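Side-chain contacts in UDP-N-Acetylglucosamine 2-Epimerase (Thermus thermophilus, PDB 1V4V), which probably catalyses the epimerisation of UDP-N-acetylglucosamine at C2 of the sugar, giving UDP-N-acetylmannosamine: residues L37-G42 and A84-E89; R78-A83 and A108-L113; T202-R207 and G283-E288; V234-L239 and G266-L271. All blocks are in the same frame, centred on the assembly; numbering follows the deposited sequence.

Contact 1 (L37-G42 and A84-E89); sequences LVLLTG and ARALKE
Leu39 on strand 34-40 and Ala86 on helix 72-89 mark the nearest approach of the two backbones, their CA atoms 8.1 Å apart, and side chains from both segments fill the space between sheet and helix, chiefly Leu39 from the strand. Its CG stands anti to the backbone N (chi1 169°), which carries the isobutyl group straight off the strand and presents both methyls to the helix. CD1 faces the Ala86 methyl, Leu39 CD1 to Ala86 CB at 4.2 Å. The other branch goes to the next residue of the helix, and Leu39 CD2 meets Leu87 CD2 at 3.9 Å, the closest touch here. Leu39 and Leu87 run at roughly a right angle to each other, so they meet through one methyl apiece and do not lie alongside. In the fold, helix 72-89 is the crossover from edge strand 61-62 to strand 94-98 of the parallel N-terminal sheet, and on its way it passes over strands 34-40 and 6-12. Leu87 also rests on Val9 of strand 6-12 and packs its CD1 on Ala111 of helix 102-113. Ala86 also touches Arg61 of strand 61-62, as Leu39 does. All three touching residues are buried, and no hydrogen bond joins the two segments. Glu89 makes a salt bridge to the same Arg61, joining the helix to the edge strand.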
loop_
_atom_site.group_PDB
_atom_site.type_symbol
_atom_site.label_atom_id
_atom_site.label_comp_id
_atom_site.label_asym_id
_atom_site.label_seq_id
_atom_site.Cartn_x
_atom_site.Cartn_y
_atom_site.Cartn_z
ATOM N N LEU A 37 9.734 3.706 -21.631
ATOM C CA LEU A 37 9.840 5.154 -21.505
ATOM C C LEU A 37 10.289 5.464 -20.087
ATOM O O LEU A 37 10.034 4.684 -19.166
ATOM C CB LEU A 37 8.491 5.825 -21.759
ATOM C CG LEU A 37 7.856 5.675 -23.143
ATOM C CD1 LEU A 37 6.470 6.294 -23.103
ATOM C CD2 LEU A 37 8.725 6.349 -24.202
ATOM N N VAL A 38 10.946 6.602 -19.909
ATOM C CA VAL A 38 11.423 6.992 -18.587
ATOM C C VAL A 38 10.818 8.296 -18.090
ATOM O O VAL A 38 10.864 9.323 -18.771
ATOM C CB VAL A 38 12.968 7.131 -18.571
ATOM C CG1 VAL A 38 13.434 7.743 -17.255
ATOM C CG2 VAL A 38 13.607 5.770 -18.763
ATOM N N LEU A 39 10.247 8.235 -16.891
ATOM C CA LEU A 39 9.665 9.398 -16.239
ATOM C C LEU A 39 10.517 9.655 -15.003
ATOM O O LEU A 39 10.542 8.824 -14.098
ATOM C CB LEU A 39 8.224 9.116 -15.797
ATOM C CG LEU A 39 7.600 10.169 -14.868
ATOM C CD1 LEU A 39 7.481 11.505 -15.590
ATOM C CD2 LEU A 39 6.232 9.692 -14.404
ATOM N N LEU A 40 11.236 10.774 -14.971
ATOM C CA LEU A 40 12.049 11.096 -13.800
ATOM C C LEU A 40 11.129 11.719 -12.766
ATOM O O LEU A 40 10.257 12.518 -13.107
ATOM C CB LEU A 40 13.180 12.062 -14.166
ATOM C CG LEU A 40 14.170 11.509 -15.199
ATOM C CD1 LEU A 40 15.361 12.451 -15.319
ATOM C CD2 LEU A 40 14.634 10.117 -14.780
ATOM N N THR A 41 11.332 11.365 -11.500
ATOM C CA THR A 41 10.470 11.859 -10.432
ATOM C C THR A 41 11.211 12.546 -9.282
ATOM O O THR A 41 10.606 12.858 -8.254
ATOM C CB THR A 41 9.659 10.687 -9.836
ATOM O OG1 THR A 41 10.564 9.738 -9.255
ATOM C CG2 THR A 41 8.845 9.984 -10.912
ATOM N N GLY A 42 12.506 12.784 -9.460
ATOM C CA GLY A 42 13.308 13.394 -8.413
ATOM C C GLY A 42 13.641 14.873 -8.520
ATOM O O GLY A 42 13.096 15.600 -9.358
ATOM N N ALA A 84 -0.076 11.360 -12.116
ATOM C CA ALA A 84 -1.225 10.759 -12.784
ATOM C C ALA A 84 -1.365 11.321 -14.196
ATOM O O ALA A 84 -1.611 10.579 -15.147
ATOM C CB ALA A 84 -2.500 11.042 -11.994
ATOM N N ARG A 85 -1.216 12.637 -14.316
ATOM C CA ARG A 85 -1.333 13.303 -15.611
ATOM C C ARG A 85 -0.215 12.885 -16.557
ATOM O O ARG A 85 -0.453 12.639 -17.742
ATOM C CB ARG A 85 -1.320 14.826 -15.436
ATOM C CG ARG A 85 -1.475 15.591 -16.752
ATOM C CD ARG A 85 -1.808 17.064 -16.546
ATOM N NE ARG A 85 -0.848 17.746 -15.683
ATOM C CZ ARG A 85 -1.004 17.912 -14.372
ATOM N NH1 ARG A 85 -2.087 17.449 -13.763
ATOM N NH2 ARG A 85 -0.075 18.539 -13.668
ATOM N N ALA A 86 1.005 12.804 -16.034
ATOM C CA ALA A 86 2.151 12.411 -16.847
ATOM C C ALA A 86 1.997 10.991 -17.386
ATOM O O ALA A 86 2.291 10.731 -18.554
ATOM C CB ALA A 86 3.450 12.528 -16.031
ATOM N N LEU A 87 1.535 10.067 -16.549
ATOM C CA LEU A 87 1.383 8.686 -16.988
ATOM C C LEU A 87 0.284 8.542 -18.035
ATOM O O LEU A 87 0.393 7.731 -18.955
ATOM C CB LEU A 87 1.090 7.774 -15.791
ATOM C CG LEU A 87 2.225 7.723 -14.757
ATOM C CD1 LEU A 87 1.804 6.862 -13.575
ATOM C CD2 LEU A 87 3.497 7.162 -15.412
ATOM N N LYS A 88 -0.765 9.342 -17.893
ATOM C CA LYS A 88 -1.885 9.304 -18.821
ATOM C C LYS A 88 -1.481 9.927 -20.159
ATOM O O LYS A 88 -1.774 9.378 -21.224
ATOM C CB LYS A 88 -3.074 10.058 -18.220
ATOM C CG LYS A 88 -4.397 9.834 -18.933
ATOM C CD LYS A 88 -5.509 10.629 -18.261
ATOM C CE LYS A 88 -6.843 10.427 -18.962
ATOM N NZ LYS A 88 -7.918 11.273 -18.361
ATOM N N GLU A 89 -0.799 11.066 -20.098
ATOM C CA GLU A 89 -0.359 11.764 -21.304
ATOM C C GLU A 89 0.724 10.994 -22.060
ATOM O O GLU A 89 0.856 11.130 -23.277
ATOM C CB GLU A 89 0.137 13.169 -20.952
ATOM C CG GLU A 89 -0.963 14.094 -20.442
ATOM C CD GLU A 89 -0.469 15.496 -20.128
ATOM O OE1 GLU A 89 -1.299 16.343 -19.736
ATOM O OE2 GLU A 89 0.743 15.755 -20.273
#

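Contact 2 (R78-A83 and A108-L113); sequences RILPQA and AWAAFL
Leu80 divides its two methyls between Trp109 and Ala110, successive residues of the facing helix. Its CG is anti to the backbone N (chi1 -167°), which swings the branch across the gap. Leu80 CD1 settles against the backbone and side chain of Ala110, 3.8 Å from Ala110 CB. Leu80 CD2 reaches the benzo part of the indole, 3.8 Å from Trp109 CZ3 and equally close to CE3, with the two side chains crossing obliquely. Leu113 CD1 lies 3.9 Å above one face of the same Trp109 ring, toward its rim. One turn on, Ala83 CB meets Ala110 CB at 3.8 Å, and such small residues let the axes come within 8.6 Å at a crossing angle of -39°. Cutting Leu80 back to alanine is likely to open a gap beside the indole and uncover part of the Ala110 methyl. Pro81 kinks this helix; the backbone N of Gln82 is 4.6 Å from Arg78 O, and the side-chain amide serves that carbonyl instead, Gln82 NE2 to Arg78 O at 2.9 Å, arriving from above the carbonyl plane. Around the contact, Leu146 of helix 136-146 packs on Trp109 within the chain. Phe105 of the second subunit meets the indole edge-to-face, and Ala76 of that subunit touches Leu80, which places helices 72-89 and 102-113 at the dimer interface.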
loop_
_atom_site.group_PDB
_atom_site.type_symbol
_atom_site.label_atom_id
_atom_site.label_comp_id
_atom_site.label_asym_id
_atom_site.label_seq_id
_atom_site.Cartn_x
_atom_site.Cartn_y
_atom_site.Cartn_z
ATOM N N ARG A 78 2.077 16.932 -3.754
ATOM C CA ARG A 78 2.742 17.591 -4.881
ATOM C C ARG A 78 2.998 16.613 -6.028
ATOM O O ARG A 78 2.900 16.966 -7.204
ATOM C CB ARG A 78 4.074 18.192 -4.414
ATOM C CG ARG A 78 4.928 18.788 -5.525
ATOM C CD ARG A 78 4.977 20.300 -5.435
ATOM N NE ARG A 78 5.676 20.893 -6.571
ATOM C CZ ARG A 78 5.694 22.196 -6.837
ATOM N NH1 ARG A 78 5.050 23.045 -6.047
ATOM N NH2 ARG A 78 6.344 22.648 -7.900
ATOM N N ILE A 79 3.322 15.374 -5.675
ATOM C CA ILE A 79 3.614 14.345 -6.664
ATOM C C ILE A 79 2.402 13.695 -7.326
ATOM O O ILE A 79 2.351 13.555 -8.544
ATOM C CB ILE A 79 4.451 13.204 -6.033
ATOM C CG1 ILE A 79 5.805 13.738 -5.567
ATOM C CG2 ILE A 79 4.592 12.042 -7.013
ATOM C CD1 ILE A 79 6.675 14.317 -6.680
ATOM N N LEU A 80 1.426 13.299 -6.520
ATOM C CA LEU A 80 0.260 12.582 -7.017
ATOM C C LEU A 80 -0.458 13.063 -8.285
ATOM O O LEU A 80 -0.576 12.307 -9.248
ATOM C CB LEU A 80 -0.767 12.423 -5.889
ATOM C CG LEU A 80 -1.902 11.436 -6.166
ATOM C CD1 LEU A 80 -1.319 10.049 -6.432
ATOM C CD2 LEU A 80 -2.849 11.388 -4.965
ATOM N N PRO A 81 -0.940 14.316 -8.306
ATOM C CA PRO A 81 -1.647 14.807 -9.497
ATOM C C PRO A 81 -0.813 14.867 -10.768
ATOM O O PRO A 81 -1.241 14.400 -11.822
ATOM C CB PRO A 81 -2.133 16.195 -9.072
ATOM C CG PRO A 81 -2.210 16.096 -7.565
ATOM C CD PRO A 81 -0.945 15.337 -7.247
ATOM N N GLN A 82 0.367 15.463 -10.679
ATOM C CA GLN A 82 1.208 15.579 -11.857
ATOM C C GLN A 82 1.710 14.223 -12.339
ATOM O O GLN A 82 1.991 14.056 -13.519
ATOM C CB GLN A 82 2.381 16.524 -11.592
ATOM C CG GLN A 82 3.371 16.054 -10.551
ATOM C CD GLN A 82 4.551 16.997 -10.438
ATOM O OE1 GLN A 82 5.137 17.401 -11.448
ATOM N NE2 GLN A 82 4.910 17.352 -9.212
ATOM N N ALA A 83 1.825 13.255 -11.429
ATOM C CA ALA A 83 2.272 11.918 -11.821
ATOM C C ALA A 83 1.155 11.234 -12.605
ATOM O O ALA A 83 1.401 10.599 -13.634
ATOM C CB ALA A 83 2.629 11.083 -10.589
ATOM N N ALA A 108 2.965 5.057 -7.861
ATOM C CA ALA A 108 2.232 3.805 -7.997
ATOM C C ALA A 108 0.738 4.032 -7.756
ATOM O O ALA A 108 -0.110 3.443 -8.437
ATOM C CB ALA A 108 2.763 2.770 -7.010
ATOM N N TRP A 109 0.411 4.887 -6.792
ATOM C CA TRP A 109 -0.996 5.156 -6.503
ATOM C C TRP A 109 -1.621 5.948 -7.658
ATOM O O TRP A 109 -2.774 5.719 -8.029
ATOM C CB TRP A 109 -1.129 5.916 -5.179
ATOM C CG TRP A 109 -2.541 5.984 -4.644
ATOM C CD1 TRP A 109 -3.570 5.128 -4.920
ATOM C CD2 TRP A 109 -3.059 6.946 -3.719
ATOM N NE1 TRP A 109 -4.698 5.499 -4.225
ATOM C CE2 TRP A 109 -4.412 6.611 -3.481
ATOM C CE3 TRP A 109 -2.513 8.059 -3.068
ATOM C CZ2 TRP A 109 -5.226 7.352 -2.617
ATOM C CZ3 TRP A 109 -3.325 8.795 -2.209
ATOM C CH2 TRP A 109 -4.665 8.436 -1.992
ATOM N N ALA A 110 -0.849 6.868 -8.231
ATOM C CA ALA A 110 -1.321 7.670 -9.355
ATOM C C ALA A 110 -1.644 6.736 -10.520
ATOM O O ALA A 110 -2.680 6.874 -11.168
ATOM C CB ALA A 110 -0.252 8.673 -9.767
ATOM N N ALA A 111 -0.752 5.781 -10.779
ATOM C CA ALA A 111 -0.948 4.820 -11.853
ATOM C C ALA A 111 -2.208 4.011 -11.588
ATOM O O ALA A 111 -3.048 3.830 -12.475
ATOM C CB ALA A 111 0.257 3.890 -11.953
ATOM N N PHE A 112 -2.344 3.520 -10.360
ATOM C CA PHE A 112 -3.517 2.735 -10.003
ATOM C C PHE A 112 -4.807 3.538 -10.214
ATOM O O PHE A 112 -5.784 3.023 -10.756
ATOM C CB PHE A 112 -3.442 2.286 -8.540
ATOM C CG PHE A 112 -4.622 1.467 -8.110
ATOM C CD1 PHE A 112 -4.712 0.121 -8.450
ATOM C CD2 PHE A 112 -5.677 2.056 -7.422
ATOM C CE1 PHE A 112 -5.839 -0.626 -8.115
ATOM C CE2 PHE A 112 -6.809 1.316 -7.084
ATOM C CZ PHE A 112 -6.886 -0.027 -7.434
ATOM N N LEU A 113 -4.809 4.795 -9.780
ATOM C CA LEU A 113 -5.994 5.640 -9.923
ATOM C C LEU A 113 -6.348 5.916 -11.384
ATOM O O LEU A 113 -7.504 6.200 -11.707
ATOM C CB LEU A 113 -5.802 6.961 -9.169
ATOM C CG LEU A 113 -5.770 6.833 -7.637
ATOM C CD1 LEU A 113 -5.514 8.192 -7.019
ATOM C CD2 LEU A 113 -7.092 6.255 -7.131
#

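Contact 3 (T202-R207 and G283-E288); sequences TVTMHR and GGLQEE
Leu285 sends CG anti to its own carbonyl carbon (chi1 -76°) and extends onward with chi2 at 177°, so that CD1 is the atom it delivers to Thr204. The two side chains meet at about a right angle, but the modelled approach of Leu285 CD1 to Thr204 CG2 is too short for two carbons. The modelled chi1 of Thr204, -101°, is off the staggered values and, with that clash, leaves the placement of the threonine uncertain. The same leucine methyl lies near the imidazole of His206, with Leu285 CD1 at 4.4 Å from His206 NE2, approaching obliquely. Thr204 OG1 makes a weak bond to Val203 O at 3.3 Å. His206 is steadied from other directions: its ring stacks on that of His238, and its backbone N, like that of Arg207, bonds to the carboxylate of Asp281. The segments thus join the chain running on from strand 200-203 to the first turn of helix 283-291. Chemically, the link across the segments is van der Waals contact alone, with no hydrogen bond between them; the polar ties that position the 204-207 chain come from Asp281 and its neighbours.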
loop_
_atom_site.group_PDB
_atom_site.type_symbol
_atom_site.label_atom_id
_atom_site.label_comp_id
_atom_site.label_asym_id
_atom_site.label_seq_id
_atom_site.Cartn_x
_atom_site.Cartn_y
_atom_site.Cartn_z
ATOM N N THR A 202 42.817 -5.156 -8.485
ATOM C CA THR A 202 42.206 -3.905 -8.051
ATOM C C THR A 202 42.187 -3.877 -6.537
ATOM O O THR A 202 41.847 -4.872 -5.892
ATOM C CB THR A 202 40.764 -3.755 -8.582
ATOM O OG1 THR A 202 40.784 -3.671 -10.012
ATOM C CG2 THR A 202 40.115 -2.487 -8.019
ATOM N N VAL A 203 42.589 -2.742 -5.974
ATOM C CA VAL A 203 42.617 -2.579 -4.526
ATOM C C VAL A 203 41.730 -1.426 -4.092
ATOM O O VAL A 203 41.715 -0.366 -4.729
ATOM C CB VAL A 203 44.049 -2.309 -4.012
ATOM C CG1 VAL A 203 44.016 -2.021 -2.518
ATOM C CG2 VAL A 203 44.952 -3.504 -4.294
ATOM N N THR A 204 41.005 -1.649 -2.999
ATOM C CA THR A 204 40.105 -0.649 -2.430
ATOM C C THR A 204 40.045 -0.783 -0.898
ATOM O O THR A 204 39.749 -1.856 -0.358
ATOM C CB THR A 204 38.678 -0.788 -3.029
ATOM O OG1 THR A 204 38.489 0.209 -4.040
ATOM C CG2 THR A 204 37.602 -0.654 -1.961
HETATM N N MSE A 205 40.380 0.293 -0.190
HETATM C CA MSE A 205 40.324 0.298 1.285
HETATM C C MSE A 205 39.720 1.615 1.739
HETATM O O MSE A 205 40.288 2.683 1.481
HETATM C CB MSE A 205 41.758 0.166 1.829
HETATM C CG MSE A 205 42.398 -1.236 1.658
HETATM SE SE MSE A 205 43.900 -1.507 2.836
HETATM C CE MSE A 205 45.125 -0.398 1.912
ATOM N N HIS A 206 38.569 1.561 2.398
ATOM C CA HIS A 206 37.921 2.785 2.873
ATOM C C HIS A 206 36.918 2.600 4.011
ATOM O O HIS A 206 36.208 3.545 4.356
ATOM C CB HIS A 206 37.211 3.513 1.728
ATOM C CG HIS A 206 36.030 2.770 1.183
ATOM N ND1 HIS A 206 34.732 3.202 1.359
ATOM C CD2 HIS A 206 35.949 1.621 0.473
ATOM C CE1 HIS A 206 33.904 2.352 0.776
ATOM N NE2 HIS A 206 34.617 1.385 0.230
ATOM N N ARG A 207 36.852 1.406 4.590
ATOM C CA ARG A 207 35.943 1.170 5.701
ATOM C C ARG A 207 36.449 2.043 6.844
ATOM O O ARG A 207 37.586 1.896 7.289
ATOM C CB ARG A 207 35.963 -0.309 6.098
ATOM C CG ARG A 207 34.884 -0.693 7.099
ATOM C CD ARG A 207 34.880 -2.189 7.372
ATOM N NE ARG A 207 33.792 -2.569 8.271
ATOM C CZ ARG A 207 32.500 -2.429 7.989
ATOM N NH1 ARG A 207 32.121 -1.917 6.826
ATOM N NH2 ARG A 207 31.582 -2.801 8.873
ATOM N N GLY A 283 31.659 -3.996 1.548
ATOM C CA GLY A 283 30.662 -4.986 1.187
ATOM C C GLY A 283 30.092 -4.711 -0.193
ATOM O O GLY A 283 29.859 -5.632 -0.974
ATOM N N GLY A 284 29.875 -3.436 -0.499
ATOM C CA GLY A 284 29.331 -3.070 -1.795
ATOM C C GLY A 284 30.235 -3.476 -2.947
ATOM O O GLY A 284 29.780 -4.035 -3.948
ATOM N N LEU A 285 31.525 -3.199 -2.809
ATOM C CA LEU A 285 32.470 -3.551 -3.859
ATOM C C LEU A 285 32.646 -5.061 -3.964
ATOM O O LEU A 285 32.861 -5.595 -5.051
ATOM C CB LEU A 285 33.812 -2.864 -3.611
ATOM C CG LEU A 285 33.767 -1.375 -3.962
ATOM C CD1 LEU A 285 35.088 -0.723 -3.643
ATOM C CD2 LEU A 285 33.452 -1.214 -5.443
ATOM N N GLN A 286 32.544 -5.753 -2.837
ATOM C CA GLN A 286 32.677 -7.202 -2.853
ATOM C C GLN A 286 31.553 -7.774 -3.705
ATOM O O GLN A 286 31.760 -8.687 -4.500
ATOM C CB GLN A 286 32.615 -7.749 -1.421
ATOM C CG GLN A 286 32.515 -9.266 -1.326
ATOM C CD GLN A 286 31.081 -9.742 -1.220
ATOM O OE1 GLN A 286 30.344 -9.321 -0.327
ATOM N NE2 GLN A 286 30.676 -10.629 -2.125
ATOM N N GLU A 287 30.354 -7.222 -3.554
ATOM C CA GLU A 287 29.225 -7.696 -4.333
ATOM C C GLU A 287 29.387 -7.356 -5.806
ATOM O O GLU A 287 28.948 -8.107 -6.672
ATOM C CB GLU A 287 27.919 -7.118 -3.786
ATOM C CG GLU A 287 27.541 -7.721 -2.446
ATOM C CD GLU A 287 26.142 -7.348 -2.008
ATOM O OE1 GLU A 287 25.206 -7.490 -2.827
ATOM O OE2 GLU A 287 25.980 -6.927 -0.845
ATOM N N GLU A 288 30.011 -6.219 -6.093
ATOM C CA GLU A 288 30.233 -5.839 -7.482
ATOM C C GLU A 288 31.217 -6.812 -8.124
ATOM O O GLU A 288 31.044 -7.222 -9.268
ATOM C CB GLU A 288 30.786 -4.419 -7.573
ATOM C CG GLU A 288 29.741 -3.336 -7.403
ATOM C CD GLU A 288 30.271 -1.976 -7.798
ATOM O OE1 GLU A 288 30.813 -1.863 -8.919
ATOM O OE2 GLU A 288 30.145 -1.025 -6.997
#

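Contact 4 (V234-L239 and G266-L271); sequences VYPVHL and GSMAAL
Val234 O takes what is probably a backbone hydrogen bond from Val203 N of the adjacent strand 200-203, and this ties into the sheet the residue whose side chain meets Leu271. Val234 CG1 points to the helix and lies 3.7 Å from Leu271 CD2 and 4.1 Å from Leu271 CD1, so one valine methyl sits against both branches of the leucine. Leu271 has CG anti to the backbone N (chi1 175°), which throws its fork onto the strand. The CD2 branch also approaches the next inward-facing residue, Leu271 CD2 to Pro236 CG at 4.4 Å. One turn earlier, Met268, modelled as selenomethionine, bends at chi2 and chi3 to lay its terminal methyl on the proline ring, Met268 CE to Pro236 CG at 3.8 Å. A serine in place of Leu271 would probably open a gap over Val234 and leave a hydroxyl in an apolar layer. Tyr235 points away from this helix, with Val237 CG2 lying 3.6 Å above the centre of the Tyr235 ring and helix 241-251 beyond. Strand 234-236 and the helix run nearly antiparallel, at 158° with axes 11.2 Å apart. Side chains alternating between helices on both faces belong to a doubly wound, three-layer alpha/beta sandwich; here helix 265-273 is the crossover from edge strand 257-260 to strand 275-280, in the Rossmann-like C-terminal domain of a GT-B fold.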
loop_
_atom_site.group_PDB
_atom_site.type_symbol
_atom_site.label_atom_id
_atom_site.label_comp_id
_atom_site.label_asym_id
_atom_site.label_seq_id
_atom_site.Cartn_x
_atom_site.Cartn_y
_atom_site.Cartn_z
ATOM N N VAL A 234 46.158 -1.698 -8.879
ATOM C CA VAL A 234 45.488 -0.419 -9.098
ATOM C C VAL A 234 44.577 -0.095 -7.929
ATOM O O VAL A 234 43.630 -0.828 -7.635
ATOM C CB VAL A 234 44.690 -0.448 -10.407
ATOM C CG1 VAL A 234 44.114 0.934 -10.696
ATOM C CG2 VAL A 234 45.604 -0.895 -11.546
ATOM N N TYR A 235 44.866 1.034 -7.288
ATOM C CA TYR A 235 44.160 1.467 -6.099
ATOM C C TYR A 235 43.569 2.882 -6.161
ATOM O O TYR A 235 44.291 3.864 -6.004
ATOM C CB TYR A 235 45.149 1.352 -4.929
ATOM C CG TYR A 235 44.667 1.719 -3.539
ATOM C CD1 TYR A 235 43.327 1.984 -3.269
ATOM C CD2 TYR A 235 45.573 1.761 -2.475
ATOM C CE1 TYR A 235 42.898 2.281 -1.969
ATOM C CE2 TYR A 235 45.157 2.056 -1.179
ATOM C CZ TYR A 235 43.824 2.312 -0.931
ATOM O OH TYR A 235 43.421 2.578 0.353
ATOM N N PRO A 236 42.255 2.997 -6.413
ATOM C CA PRO A 236 41.617 4.319 -6.466
ATOM C C PRO A 236 41.431 4.700 -4.997
ATOM O O PRO A 236 40.546 4.173 -4.326
ATOM C CB PRO A 236 40.281 4.040 -7.157
ATOM C CG PRO A 236 40.540 2.770 -7.939
ATOM C CD PRO A 236 41.358 1.968 -6.962
ATOM N N VAL A 237 42.275 5.592 -4.492
ATOM C CA VAL A 237 42.213 5.989 -3.089
ATOM C C VAL A 237 41.177 7.064 -2.777
ATOM O O VAL A 237 41.117 8.091 -3.452
ATOM C CB VAL A 237 43.591 6.492 -2.609
ATOM C CG1 VAL A 237 43.593 6.663 -1.095
ATOM C CG2 VAL A 237 44.673 5.530 -3.045
ATOM N N HIS A 238 40.366 6.836 -1.748
ATOM C CA HIS A 238 39.365 7.828 -1.372
ATOM C C HIS A 238 40.019 9.162 -1.007
ATOM O O HIS A 238 41.169 9.203 -0.562
ATOM C CB HIS A 238 38.502 7.317 -0.217
ATOM C CG HIS A 238 37.388 6.418 -0.657
ATOM N ND1 HIS A 238 37.606 5.143 -1.134
ATOM C CD2 HIS A 238 36.054 6.630 -0.740
ATOM C CE1 HIS A 238 36.452 4.609 -1.496
ATOM N NE2 HIS A 238 35.495 5.489 -1.269
ATOM N N LEU A 239 39.277 10.250 -1.203
ATOM C CA LEU A 239 39.775 11.598 -0.939
ATOM C C LEU A 239 40.056 11.957 0.517
ATOM O O LEU A 239 40.853 12.857 0.791
ATOM C CB LEU A 239 38.807 12.627 -1.530
ATOM C CG LEU A 239 38.694 12.622 -3.055
ATOM C CD1 LEU A 239 37.589 13.568 -3.493
ATOM C CD2 LEU A 239 40.026 13.028 -3.664
ATOM N N GLY A 266 31.102 3.280 -14.015
ATOM C CA GLY A 266 31.537 2.513 -15.168
ATOM C C GLY A 266 33.025 2.225 -15.263
ATOM O O GLY A 266 33.424 1.106 -15.587
ATOM N N SER A 267 33.852 3.228 -14.993
ATOM C CA SER A 267 35.292 3.044 -15.078
ATOM C C SER A 267 35.781 2.033 -14.042
ATOM O O SER A 267 36.701 1.254 -14.308
ATOM C CB SER A 267 36.012 4.377 -14.890
ATOM O OG SER A 267 37.403 4.224 -15.113
HETATM N N MSE A 268 35.167 2.049 -12.863
HETATM C CA MSE A 268 35.548 1.112 -11.809
HETATM C C MSE A 268 35.118 -0.302 -12.183
HETATM O O MSE A 268 35.864 -1.254 -11.971
HETATM C CB MSE A 268 34.911 1.511 -10.474
HETATM C CG MSE A 268 35.141 0.503 -9.346
HETATM SE SE MSE A 268 37.012 0.185 -8.936
HETATM C CE MSE A 268 37.137 1.190 -7.295
ATOM N N ALA A 269 33.916 -0.440 -12.738
ATOM C CA ALA A 269 33.424 -1.754 -13.138
ATOM C C ALA A 269 34.330 -2.350 -14.212
ATOM O O ALA A 269 34.618 -3.549 -14.202
ATOM C CB ALA A 269 31.991 -1.652 -13.663
ATOM N N ALA A 270 34.771 -1.507 -15.141
ATOM C CA ALA A 270 35.646 -1.955 -16.218
ATOM C C ALA A 270 36.987 -2.417 -15.645
ATOM O O ALA A 270 37.520 -3.450 -16.045
ATOM C CB ALA A 270 35.858 -0.826 -17.222
ATOM N N LEU A 271 37.523 -1.648 -14.702
ATOM C CA LEU A 271 38.795 -1.994 -14.074
ATOM C C LEU A 271 38.689 -3.347 -13.376
ATOM O O LEU A 271 39.547 -4.212 -13.537
ATOM C CB LEU A 271 39.185 -0.926 -13.055
ATOM C CG LEU A 271 40.445 -1.191 -12.226
ATOM C CD1 LEU A 271 41.663 -1.335 -13.141
ATOM C CD2 LEU A 271 40.642 -0.046 -11.253
#

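From the N terminus, contact 1 closes first, bringing helix 72-89 back over strand 34-40 across 41 intervening residues. Contact 2 starts on the same helix before that loop is complete and ends on helix 102-113, so the two cross along the chain; they touch through Ala84 and Ala110, tying the N-terminal sheet to the helices at the dimer interface. The second pair follows in series. Contact 3 spans 75 residues, and contact 4 nests inside its loop, on the neighbouring strand of the C-terminal sheet. Contacts 1 and 3 have centres about 36 Å apart, on opposite sides of the chain's centre. Contacts 1 and 4 use the corresponding crossover, from the third strand of each sheet to the fourth.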